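Local atomic coordinates of UPF0045 protein MJ1052 (Methanocaldococcus jannaschii, PDB entry 2EPI), a protein that is of unknown function but may bind thiamine or a related small molecule. Residues F3-S12 with M45-I56. Numbering follows the deposited sequence.
Sequences FMRKVVAEVS and MGTVLEGDLDEI
Two central strands of a four-stranded antiparallel sheet, 6-12 and 46-50, pair here, and the second turns a corner at G51 and enters the helix that begins at L53. Reciprocal backbone bonds join V11 with T47, A9 with L49 and V7 with G51; A9 N to L49 O measures 2.8 Å. Past G51 the corner is held by both carboxylate oxygens of D52, the N-cap residue. Its OD1 takes R5 N at 3.0 Å through the anti lone pair, while OD2 accepts E55 N at 3.2 Å in a capping bond. CG stands anti to the backbone N (chi1 178°), which brings OD1 within bonding distance of the R5 amide. R5 O returns the grip by accepting L53 N at 3.0 Å. With alanine in place of D52, R5 N and E55 N would probably lose these acceptors and the first helical turn its side-chain cap. M4 curls back so that its SD rests 3.8 Å from D52 CB. R5 runs alongside L53, whose CD2 sits 3.6 Å above the centre of the guanidinium; the polar end goes on to E82 and to S65 of a third subunit. On the face carrying K6, V8 and E10, K6 NZ makes a long salt bridge to E50 OE2, 3.6 Å, with a water bonded to both, its link to NZ weak. E50 OE1 accepts I90 N, and OE2 has a second salt-bridge partner in K39. Across the sheet, I56 lays CD1 3.6 Å from V7 CG2 and also covers A9 CB, seating the helix on that face. Strand 73-83 flanks 6-12 and strand 39-43 flanks 46-50, while F33 of helix 23-33 covers V11, T47 and L49, and M45 of the second subunit packs on V8 and E10.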
loop_
_atom_site.group_PDB
_atom_site.type_symbol
_atom_site.label_atom_id
_atom_site.label_comp_id
_atom_site.label_asym_id
_atom_site.label_seq_id
_atom_site.Cartn_x
_atom_site.Cartn_y
_atom_site.Cartn_z
ATOM N N PHE A 3 -25.983 -12.205 4.933
ATOM C CA PHE A 3 -25.959 -10.789 4.595
ATOM C C PHE A 3 -24.807 -10.076 5.287
ATOM O O PHE A 3 -24.781 -8.845 5.365
ATOM C CB PHE A 3 -27.289 -10.133 4.975
ATOM C CG PHE A 3 -28.451 -10.631 4.170
ATOM C CD1 PHE A 3 -28.505 -10.406 2.798
ATOM C CD2 PHE A 3 -29.467 -11.363 4.771
ATOM C CE1 PHE A 3 -29.556 -10.908 2.034
ATOM C CE2 PHE A 3 -30.521 -11.871 4.016
ATOM C CZ PHE A 3 -30.564 -11.642 2.644
ATOM N N MET A 4 -23.856 -10.858 5.787
ATOM C CA MET A 4 -22.693 -10.300 6.459
ATOM C C MET A 4 -21.436 -11.139 6.303
ATOM O O MET A 4 -21.316 -12.229 6.862
ATOM C CB MET A 4 -22.973 -10.091 7.950
ATOM C CG MET A 4 -21.739 -9.688 8.754
ATOM S SD MET A 4 -20.862 -8.252 8.065
ATOM C CE MET A 4 -21.755 -6.915 8.847
ATOM N N ARG A 5 -20.505 -10.617 5.516
ATOM C CA ARG A 5 -19.218 -11.248 5.294
ATOM C C ARG A 5 -18.271 -10.198 5.858
ATOM O O ARG A 5 -17.740 -9.365 5.125
ATOM C CB ARG A 5 -18.960 -11.448 3.801
ATOM C CG ARG A 5 -17.590 -12.026 3.504
ATOM C CD ARG A 5 -17.377 -12.251 2.021
ATOM N NE ARG A 5 -15.990 -12.605 1.744
ATOM C CZ ARG A 5 -15.509 -12.878 0.537
ATOM N NH1 ARG A 5 -16.306 -12.843 -0.527
ATOM N NH2 ARG A 5 -14.228 -13.180 0.395
ATOM N N LYS A 6 -18.082 -10.234 7.172
ATOM C CA LYS A 6 -17.250 -9.253 7.853
ATOM C C LYS A 6 -15.746 -9.332 7.617
ATOM O O LYS A 6 -15.146 -10.411 7.604
ATOM C CB LYS A 6 -17.540 -9.297 9.359
ATOM C CG LYS A 6 -16.848 -8.198 10.152
ATOM C CD LYS A 6 -17.263 -8.208 11.619
ATOM C CE LYS A 6 -18.738 -7.851 11.783
ATOM N NZ LYS A 6 -19.132 -7.791 13.219
ATOM N N VAL A 7 -15.148 -8.159 7.429
ATOM C CA VAL A 7 -13.713 -8.026 7.216
ATOM C C VAL A 7 -13.260 -6.711 7.837
ATOM O O VAL A 7 -14.080 -5.871 8.197
ATOM C CB VAL A 7 -13.347 -7.977 5.705
ATOM C CG1 VAL A 7 -13.891 -9.205 4.990
ATOM C CG2 VAL A 7 -13.897 -6.699 5.072
ATOM N N VAL A 8 -11.952 -6.551 7.985
ATOM C CA VAL A 8 -11.390 -5.308 8.507
ATOM C C VAL A 8 -10.629 -4.739 7.319
ATOM O O VAL A 8 -10.011 -5.486 6.561
ATOM C CB VAL A 8 -10.402 -5.550 9.665
ATOM C CG1 VAL A 8 -9.861 -4.214 10.168
ATOM C CG2 VAL A 8 -11.095 -6.283 10.793
ATOM N N ALA A 9 -10.672 -3.427 7.138
ATOM C CA ALA A 9 -9.979 -2.840 5.998
ATOM C C ALA A 9 -9.427 -1.467 6.324
ATOM O O ALA A 9 -9.756 -0.886 7.353
ATOM C CB ALA A 9 -10.937 -2.735 4.830
ATOM N N GLU A 10 -8.563 -0.965 5.450
ATOM C CA GLU A 10 -8.020 0.370 5.636
ATOM C C GLU A 10 -8.071 1.079 4.297
ATOM O O GLU A 10 -7.716 0.511 3.263
ATOM C CB GLU A 10 -6.585 0.337 6.159
ATOM C CG GLU A 10 -6.042 1.744 6.433
ATOM C CD GLU A 10 -4.717 1.742 7.167
ATOM O OE1 GLU A 10 -3.819 0.976 6.763
ATOM O OE2 GLU A 10 -4.574 2.515 8.147
ATOM N N VAL A 11 -8.527 2.323 4.322
ATOM C CA VAL A 11 -8.646 3.107 3.105
ATOM C C VAL A 11 -7.907 4.429 3.231
ATOM O O VAL A 11 -7.917 5.059 4.286
ATOM C CB VAL A 11 -10.122 3.428 2.796
ATOM C CG1 VAL A 11 -10.213 4.389 1.608
ATOM C CG2 VAL A 11 -10.897 2.140 2.514
ATOM N N SER A 12 -7.247 4.831 2.155
ATOM C CA SER A 12 -6.566 6.114 2.135
ATOM C C SER A 12 -6.817 6.673 0.746
ATOM O O SER A 12 -6.766 5.948 -0.251
ATOM C CB SER A 12 -5.065 5.968 2.393
ATOM O OG SER A 12 -4.410 5.319 1.322
ATOM N N MET A 45 -3.074 8.332 9.008
ATOM C CA MET A 45 -2.630 7.924 7.672
ATOM C C MET A 45 -3.687 7.219 6.813
ATOM O O MET A 45 -3.414 6.818 5.680
ATOM C CB MET A 45 -1.399 7.020 7.790
ATOM C CG MET A 45 -0.136 7.728 8.289
ATOM S SD MET A 45 0.479 8.982 7.125
ATOM C CE MET A 45 1.254 7.951 5.866
ATOM N N GLY A 46 -4.886 7.067 7.348
ATOM C CA GLY A 46 -5.943 6.411 6.601
ATOM C C GLY A 46 -7.108 6.155 7.528
ATOM O O GLY A 46 -7.115 6.634 8.664
ATOM N N THR A 47 -8.093 5.409 7.046
ATOM C CA THR A 47 -9.262 5.081 7.853
ATOM C C THR A 47 -9.468 3.576 7.878
ATOM O O THR A 47 -9.457 2.929 6.834
ATOM C CB THR A 47 -10.527 5.728 7.286
ATOM O OG1 THR A 47 -10.387 7.154 7.317
ATOM C CG2 THR A 47 -11.749 5.321 8.112
ATOM N N VAL A 48 -9.645 3.023 9.073
ATOM C CA VAL A 48 -9.878 1.593 9.226
ATOM C C VAL A 48 -11.387 1.380 9.264
ATOM O O VAL A 48 -12.112 2.137 9.907
ATOM C CB VAL A 48 -9.227 1.047 10.528
ATOM C CG1 VAL A 48 -9.692 -0.384 10.797
ATOM C CG2 VAL A 48 -7.716 1.086 10.392
ATOM N N LEU A 49 -11.858 0.361 8.557
ATOM C CA LEU A 49 -13.284 0.076 8.504
ATOM C C LEU A 49 -13.524 -1.378 8.863
ATOM O O LEU A 49 -12.674 -2.236 8.620
ATOM C CB LEU A 49 -13.826 0.345 7.090
ATOM C CG LEU A 49 -13.546 1.714 6.468
ATOM C CD1 LEU A 49 -13.866 1.684 4.973
ATOM C CD2 LEU A 49 -14.368 2.778 7.185
ATOM N N GLU A 50 -14.686 -1.638 9.454
ATOM C CA GLU A 50 -15.089 -2.984 9.836
ATOM C C GLU A 50 -16.534 -3.165 9.385
ATOM O O GLU A 50 -17.392 -2.336 9.686
ATOM C CB GLU A 50 -15.011 -3.181 11.352
ATOM C CG GLU A 50 -15.512 -4.561 11.795
ATOM C CD GLU A 50 -15.761 -4.655 13.293
ATOM O OE1 GLU A 50 -14.832 -4.368 14.074
ATOM O OE2 GLU A 50 -16.890 -5.022 13.690
ATOM N N GLY A 51 -16.796 -4.245 8.659
ATOM C CA GLY A 51 -18.146 -4.494 8.187
ATOM C C GLY A 51 -18.173 -5.438 7.006
ATOM O O GLY A 51 -17.172 -6.081 6.699
ATOM N N ASP A 52 -19.325 -5.516 6.342
ATOM C CA ASP A 52 -19.502 -6.388 5.188
ATOM C C ASP A 52 -18.586 -5.994 4.029
ATOM O O ASP A 52 -18.441 -4.811 3.717
ATOM C CB ASP A 52 -20.957 -6.349 4.721
ATOM C CG ASP A 52 -21.191 -7.202 3.493
ATOM O OD1 ASP A 52 -21.161 -8.448 3.617
ATOM O OD2 ASP A 52 -21.388 -6.625 2.399
ATOM N N LEU A 53 -17.990 -6.991 3.381
ATOM C CA LEU A 53 -17.073 -6.736 2.271
ATOM C C LEU A 53 -17.694 -5.926 1.140
ATOM O O LEU A 53 -17.073 -5.000 0.626
ATOM C CB LEU A 53 -16.518 -8.054 1.720
ATOM C CG LEU A 53 -15.556 -7.956 0.529
ATOM C CD1 LEU A 53 -14.410 -7.002 0.842
ATOM C CD2 LEU A 53 -15.015 -9.341 0.207
ATOM N N ASP A 54 -18.917 -6.267 0.745
ATOM C CA ASP A 54 -19.558 -5.534 -0.333
ATOM C C ASP A 54 -19.840 -4.088 0.061
ATOM O O ASP A 54 -19.704 -3.181 -0.759
ATOM C CB ASP A 54 -20.855 -6.225 -0.765
ATOM C CG ASP A 54 -20.605 -7.576 -1.401
ATOM O OD1 ASP A 54 -19.612 -7.701 -2.148
ATOM O OD2 ASP A 54 -21.405 -8.509 -1.167
ATOM N N GLU A 55 -20.225 -3.865 1.312
ATOM C CA GLU A 55 -20.499 -2.506 1.759
ATOM C C GLU A 55 -19.215 -1.681 1.756
ATOM O O GLU A 55 -19.229 -0.500 1.409
ATOM C CB GLU A 55 -21.126 -2.509 3.155
ATOM C CG GLU A 55 -22.533 -3.101 3.178
ATOM C CD GLU A 55 -23.458 -2.426 2.177
ATOM O OE1 GLU A 55 -23.688 -1.206 2.308
ATOM O OE2 GLU A 55 -23.954 -3.112 1.255
ATOM N N ILE A 56 -18.106 -2.305 2.135
ATOM C CA ILE A 56 -16.826 -1.603 2.160
ATOM C C ILE A 56 -16.390 -1.260 0.741
ATOM O O ILE A 56 -15.848 -0.181 0.497
ATOM C CB ILE A 56 -15.741 -2.447 2.874
ATOM C CG1 ILE A 56 -15.980 -2.391 4.389
ATOM C CG2 ILE A 56 -14.338 -1.924 2.532
ATOM C CD1 ILE A 56 -15.029 -3.238 5.207
HETATM O O HOH W 1 -19.123 -4.650 12.214
#